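Beta-L-arabinobiosidase (Bacteroides thetaiotaomicron, PDB 5MQR) is a multidomain glycosidase of plant pectin breakdown that probably cleaves beta-L-arabinobiosyl linkages and may also have sialidase-like activity. Local coordinates at residues 672-675 with 676-680; 1018-1021 with 1022-1026. All blocks are in the same frame, centred on the assembly; numbering follows the deposited sequence.

Interaction 1: 672-675 with 676-680; sequences YYYR and WWSLR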
loop_
_atom_site.group_PDB
_atom_site.type_symbol
_atom_site.label_atom_id
_atom_site.label_comp_id
_atom_site.label_asym_id
_atom_site.label_seq_id
_atom_site.Cartn_x
_atom_site.Cartn_y
_atom_site.Cartn_z
ATOM N N TYR A 672 -10.663 -17.332 8.952
ATOM C CA TYR A 672 -9.227 -17.324 8.878
ATOM C C TYR A 672 -8.642 -17.300 10.277
ATOM O O TYR A 672 -7.841 -18.145 10.649
ATOM C CB TYR A 672 -8.726 -16.118 8.066
ATOM C CG TYR A 672 -7.242 -16.134 7.923
ATOM C CD1 TYR A 672 -6.630 -16.847 6.908
ATOM C CD2 TYR A 672 -6.431 -15.467 8.841
ATOM C CE1 TYR A 672 -5.252 -16.881 6.800
ATOM C CE2 TYR A 672 -5.050 -15.498 8.735
ATOM C CZ TYR A 672 -4.469 -16.206 7.712
ATOM O OH TYR A 672 -3.093 -16.274 7.639
ATOM N N TYR A 673 -9.068 -16.326 11.060
ATOM C CA TYR A 673 -8.528 -16.170 12.402
ATOM C C TYR A 673 -9.010 -17.274 13.324
ATOM O O TYR A 673 -8.206 -17.795 14.108
ATOM C CB TYR A 673 -8.786 -14.743 12.953
ATOM C CG TYR A 673 -7.957 -13.756 12.180
ATOM C CD1 TYR A 673 -6.590 -13.621 12.427
ATOM C CD2 TYR A 673 -8.507 -13.038 11.112
ATOM C CE1 TYR A 673 -5.811 -12.748 11.660
ATOM C CE2 TYR A 673 -7.745 -12.179 10.342
ATOM C CZ TYR A 673 -6.406 -12.037 10.614
ATOM O OH TYR A 673 -5.671 -11.191 9.836
ATOM N N TYR A 674 -10.277 -17.680 13.200
ATOM C CA TYR A 674 -10.783 -18.733 14.058
ATOM C C TYR A 674 -9.988 -20.048 13.926
ATOM O O TYR A 674 -9.679 -20.686 14.914
ATOM C CB TYR A 674 -12.271 -19.006 13.799
ATOM C CG TYR A 674 -12.798 -20.215 14.561
ATOM C CD1 TYR A 674 -13.050 -20.139 15.920
ATOM C CD2 TYR A 674 -12.980 -21.429 13.931
ATOM C CE1 TYR A 674 -13.498 -21.233 16.632
ATOM C CE2 TYR A 674 -13.439 -22.550 14.634
ATOM C CZ TYR A 674 -13.690 -22.442 15.981
ATOM O OH TYR A 674 -14.155 -23.525 16.678
ATOM N N ARG A 675 -9.672 -20.439 12.708
ATOM C CA ARG A 675 -9.051 -21.746 12.483
ATOM C C ARG A 675 -7.616 -21.748 12.983
ATOM O O ARG A 675 -7.142 -22.786 13.441
ATOM C CB ARG A 675 -9.132 -22.159 11.017
ATOM C CG ARG A 675 -10.546 -22.607 10.604
ATOM C CD ARG A 675 -10.995 -23.888 11.305
ATOM N NE ARG A 675 -10.099 -24.978 10.998
ATOM C CZ ARG A 675 -10.323 -25.954 10.114
ATOM N NH1 ARG A 675 -11.474 -26.056 9.431
ATOM N NH2 ARG A 675 -9.367 -26.857 9.917
ATOM N N TRP A 676 -6.945 -20.590 12.941
ATOM C CA TRP A 676 -5.641 -20.514 13.595
ATOM C C TRP A 676 -5.774 -20.636 15.124
ATOM O O TRP A 676 -4.998 -21.342 15.741
ATOM C CB TRP A 676 -4.882 -19.243 13.249
ATOM C CG TRP A 676 -4.287 -19.211 11.905
ATOM C CD1 TRP A 676 -4.448 -18.222 10.981
ATOM C CD2 TRP A 676 -3.400 -20.166 11.319
ATOM N NE1 TRP A 676 -3.726 -18.505 9.851
ATOM C CE2 TRP A 676 -3.081 -19.694 10.020
ATOM C CE3 TRP A 676 -2.878 -21.386 11.740
ATOM C CZ2 TRP A 676 -2.253 -20.389 9.143
ATOM C CZ3 TRP A 676 -2.042 -22.079 10.878
ATOM C CH2 TRP A 676 -1.736 -21.579 9.590
ATOM N N TRP A 677 -6.754 -19.933 15.698
ATOM C CA TRP A 677 -7.010 -19.931 17.129
ATOM C C TRP A 677 -7.392 -21.330 17.620
ATOM O O TRP A 677 -7.048 -21.746 18.727
ATOM C CB TRP A 677 -8.142 -18.924 17.417
ATOM C CG TRP A 677 -8.615 -18.817 18.840
ATOM C CD1 TRP A 677 -8.104 -18.021 19.821
ATOM C CD2 TRP A 677 -9.734 -19.472 19.404
ATOM N NE1 TRP A 677 -8.829 -18.156 20.973
ATOM C CE2 TRP A 677 -9.841 -19.044 20.745
ATOM C CE3 TRP A 677 -10.655 -20.398 18.918
ATOM C CZ2 TRP A 677 -10.828 -19.516 21.606
ATOM C CZ3 TRP A 677 -11.642 -20.860 19.770
ATOM C CH2 TRP A 677 -11.726 -20.408 21.098
ATOM N N SER A 678 -8.125 -22.034 16.778
ATOM C CA SER A 678 -8.520 -23.381 17.054
ATOM C C SER A 678 -7.340 -24.344 16.982
ATOM O O SER A 678 -7.093 -25.076 17.927
ATOM C CB SER A 678 -9.566 -23.822 16.045
ATOM O OG SER A 678 -10.145 -24.976 16.585
ATOM N N LEU A 679 -6.628 -24.331 15.855
ATOM C CA LEU A 679 -5.452 -25.192 15.659
ATOM C C LEU A 679 -4.477 -25.075 16.822
ATOM O O LEU A 679 -3.950 -26.065 17.295
ATOM C CB LEU A 679 -4.720 -24.839 14.365
ATOM C CG LEU A 679 -3.465 -25.654 14.080
ATOM C CD1 LEU A 679 -3.840 -27.059 13.642
ATOM C CD2 LEU A 679 -2.608 -24.985 13.036
ATOM N N ARG A 680 -4.270 -23.851 17.300
ATOM C CA ARG A 680 -3.324 -23.604 18.372
ATOM C C ARG A 680 -3.620 -24.403 19.659
ATOM O O ARG A 680 -2.684 -24.782 20.383
ATOM C CB ARG A 680 -3.129 -22.086 18.598
ATOM C CG ARG A 680 -3.144 -21.591 20.038
ATOM C CD ARG A 680 -4.608 -21.402 20.359
ATOM N NE ARG A 680 -4.899 -21.561 21.718
ATOM C CZ ARG A 680 -6.083 -21.307 22.251
ATOM N NH1 ARG A 680 -7.133 -20.874 21.541
ATOM N NH2 ARG A 680 -6.193 -21.507 23.550
#

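Interaction 2: 1018-1021 with 1022-1026; sequences HSTF and NDLMI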
loop_
_atom_site.group_PDB
_atom_site.type_symbol
_atom_site.label_atom_id
_atom_site.label_comp_id
_atom_site.label_asym_id
_atom_site.label_seq_id
_atom_site.Cartn_x
_atom_site.Cartn_y
_atom_site.Cartn_z
ATOM N N HIS A 1018 -8.749 -31.989 12.137
ATOM C CA HIS A 1018 -8.890 -33.156 11.297
ATOM C C HIS A 1018 -9.064 -32.724 9.846
ATOM O O HIS A 1018 -9.668 -33.417 9.044
ATOM C CB HIS A 1018 -10.148 -33.876 11.800
ATOM C CG HIS A 1018 -10.341 -35.262 11.299
ATOM N ND1 HIS A 1018 -11.460 -35.627 10.585
ATOM C CD2 HIS A 1018 -9.631 -36.400 11.495
ATOM C CE1 HIS A 1018 -11.414 -36.922 10.324
ATOM N NE2 HIS A 1018 -10.313 -37.414 10.858
ATOM N N SER A 1019 -8.487 -31.585 9.500
ATOM C CA SER A 1019 -8.731 -30.947 8.216
ATOM C C SER A 1019 -7.804 -29.762 8.081
ATOM O O SER A 1019 -7.166 -29.331 9.049
ATOM C CB SER A 1019 -10.183 -30.420 8.116
ATOM O OG SER A 1019 -10.429 -29.393 9.086
ATOM N N THR A 1020 -7.738 -29.238 6.866
ATOM C CA THR A 1020 -7.111 -27.937 6.630
ATOM C C THR A 1020 -8.212 -26.921 6.324
ATOM O O THR A 1020 -9.361 -27.272 6.009
ATOM C CB THR A 1020 -6.061 -27.983 5.497
ATOM O OG1 THR A 1020 -6.676 -28.276 4.244
ATOM C CG2 THR A 1020 -4.961 -29.019 5.785
ATOM N N PHE A 1021 -7.829 -25.661 6.469
ATOM C CA PHE A 1021 -8.626 -24.519 6.063
ATOM C C PHE A 1021 -7.732 -23.379 5.571
ATOM O O PHE A 1021 -7.876 -22.897 4.467
ATOM C CB PHE A 1021 -9.559 -24.005 7.182
ATOM C CG PHE A 1021 -10.353 -22.832 6.744
ATOM C CD1 PHE A 1021 -11.437 -23.005 5.900
ATOM C CD2 PHE A 1021 -9.957 -21.546 7.068
ATOM C CE1 PHE A 1021 -12.161 -21.925 5.418
ATOM C CE2 PHE A 1021 -10.677 -20.457 6.589
ATOM C CZ PHE A 1021 -11.779 -20.657 5.765
ATOM N N ASN A 1022 -6.852 -22.913 6.431
ATOM C CA ASN A 1022 -5.990 -21.833 6.086
ATOM C C ASN A 1022 -4.942 -22.213 5.057
ATOM O O ASN A 1022 -4.449 -21.335 4.326
ATOM C CB ASN A 1022 -5.395 -21.248 7.347
ATOM C CG ASN A 1022 -6.393 -20.384 8.099
ATOM O OD1 ASN A 1022 -7.251 -19.733 7.490
ATOM N ND2 ASN A 1022 -6.249 -20.313 9.414
ATOM N N ASP A 1023 -4.617 -23.496 4.944
ATOM C CA ASP A 1023 -3.770 -23.915 3.855
ATOM C C ASP A 1023 -4.467 -23.691 2.536
ATOM O O ASP A 1023 -3.830 -23.366 1.541
ATOM C CB ASP A 1023 -3.350 -25.364 3.959
ATOM C CG ASP A 1023 -2.411 -25.754 2.845
ATOM O OD1 ASP A 1023 -1.359 -25.079 2.667
ATOM O OD2 ASP A 1023 -2.755 -26.685 2.105
ATOM N N LEU A 1024 -5.780 -23.878 2.542
ATOM C CA LEU A 1024 -6.621 -23.674 1.350
ATOM C C LEU A 1024 -6.742 -22.186 1.046
ATOM O O LEU A 1024 -6.707 -21.784 -0.116
ATOM C CB LEU A 1024 -8.027 -24.252 1.544
ATOM C CG LEU A 1024 -8.147 -25.672 2.101
ATOM C CD1 LEU A 1024 -9.612 -25.986 2.358
ATOM C CD2 LEU A 1024 -7.529 -26.700 1.151
HETATM N N MSE A 1025 -6.895 -21.377 2.092
HETATM C CA MSE A 1025 -6.964 -19.929 1.937
HETATM C C MSE A 1025 -5.691 -19.409 1.286
HETATM O O MSE A 1025 -5.748 -18.665 0.326
HETATM C CB MSE A 1025 -7.193 -19.236 3.276
HETATM C CG MSE A 1025 -8.525 -19.563 3.951
HETATM SE SE MSE A 1025 -9.978 -18.604 3.038
HETATM C CE MSE A 1025 -9.528 -16.865 3.862
ATOM N N ILE A 1026 -4.545 -19.854 1.789
ATOM C CA ILE A 1026 -3.247 -19.374 1.360
ATOM C C ILE A 1026 -2.837 -19.901 -0.017
ATOM O O ILE A 1026 -2.331 -19.131 -0.859
ATOM C CB ILE A 1026 -2.184 -19.720 2.411
ATOM C CG1 ILE A 1026 -2.457 -18.930 3.694
ATOM C CG2 ILE A 1026 -0.773 -19.404 1.907
ATOM C CD1 ILE A 1026 -1.676 -19.411 4.908
HETATM O O HOH W 1 -4.692 -28.611 2.312
#

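Interaction 1: 672-675 with 676-680
Helix 666-680, a buried helix of the alpha-helical glycosidase part of the chain, sets Tyr672 and Trp676 one turn apart in an edge-to-face pair. The indole turns the edge of its five-membered ring to the face of the phenol, with the two planes at 81°, and Trp676 CD1 lies 3.6 Å from Tyr672 CE2. CG of Tyr672 is anti to the backbone N (chi1 -177°), which swings the ring beside its own carbonyl carbon and forward to the indole. The pyrrole nitrogen follows: Trp676 NE1 is 3.2 Å from Tyr672 OH, a hydroxyl that is hydrogen-bonded to Pro659 O. The backbone bond beneath this pair, from Trp676 N to Tyr672 O, is weak at 3.5 Å. The next two bonds along the helix are shorter, with Trp677 N 3.0 Å from Tyr673 O and Ser678 N 2.8 Å from Tyr674 O. Tyr674 and Trp677, three residues apart, meet obliquely, CE1 of the first 3.7 Å from CZ3 of the second, with the rings inclined by 36°. Arg680 NH1 lies over one face of the Trp677 ring and donates to Trp677 O at 2.9 Å. Around the helix, Tyr673, Trp677 and Arg680 pack on helix 647-657, Trp676 and Leu679 touch helix 712-719, Arg675 and Trp676 meet Asn1022 of helix 1022-1029, and Tyr673 OH reaches Phe661 O in strand 660-662.

Interaction 2: 1018-1021 with 1022-1026
Phe1021 occupies the N-cap position of helix 1022-1029, and its carbonyl begins the helical hydrogen bonding. Phe1021 O accepts from Met1025 N at 3.0 Å and more weakly from Leu1024 N. The amides of this first turn are met from outside: Glu718 takes Phe1021 N and Asp1023 N on OE1 and Asn1022 N on OE2, so one carboxylate holds three N-H groups at the helix start, where the helix dipole probably favours its negative charge. The apolar and Met-aromatic contacts lie along the Phe1021 side chain. Its CG is anti to the backbone N (chi1 180°), carrying the ring alongside the first turn. There CE2 touches Met1025 CG at 3.5 Å; the selenium of this selenomethionine sits obliquely, 3.9 Å from Phe1021 CZ. Asn1022 OD1 comes to the ring edge near its plane, 3.3 Å from Phe1021 CD2, while ND2 of the same amide is hydrogen-bonded to Tyr672 O. With a glycine in place of Phe1021, Met1025 would probably lose its ring partner and a gap would open against Met671. Thr1020 OG1 touches Leu1024 CD2 directly at 3.6 Å. A water bridges Thr1020 and Asp1023: it lies 2.8 Å from Thr1020 OG1 and donates to Asp1023 OD2 at 2.7 Å, while Asp1023 OD1 forms a salt bridge with Arg720. Among the surrounding helices, 666-680 receives Phe1021 and Asn1022, 712-719 lies against Thr1020 and Asp1023, and 948-964 packs on Thr1020 and Leu1024.

In the fold
Both interactions are local and close no long loop: following the chain, interaction 1 is complete within helix 666-680 before the polypeptide runs through helices 712-719 and 948-964 and strand 991-992 to interaction 2 at the start of helix 1022-1029. They lie in series, neither nested nor crossed, yet in space their centres are about 10 Å apart. Two probable hydrogen bonds join them: Arg675 NH2 to Ser1019 OG at 2.9 Å and Asn1022 ND2 to Tyr672 O at 3.0 Å. An early helix of the glycosidase part is thereby tied to the last helix before the C-terminal strands, with helix 712-719 touching both.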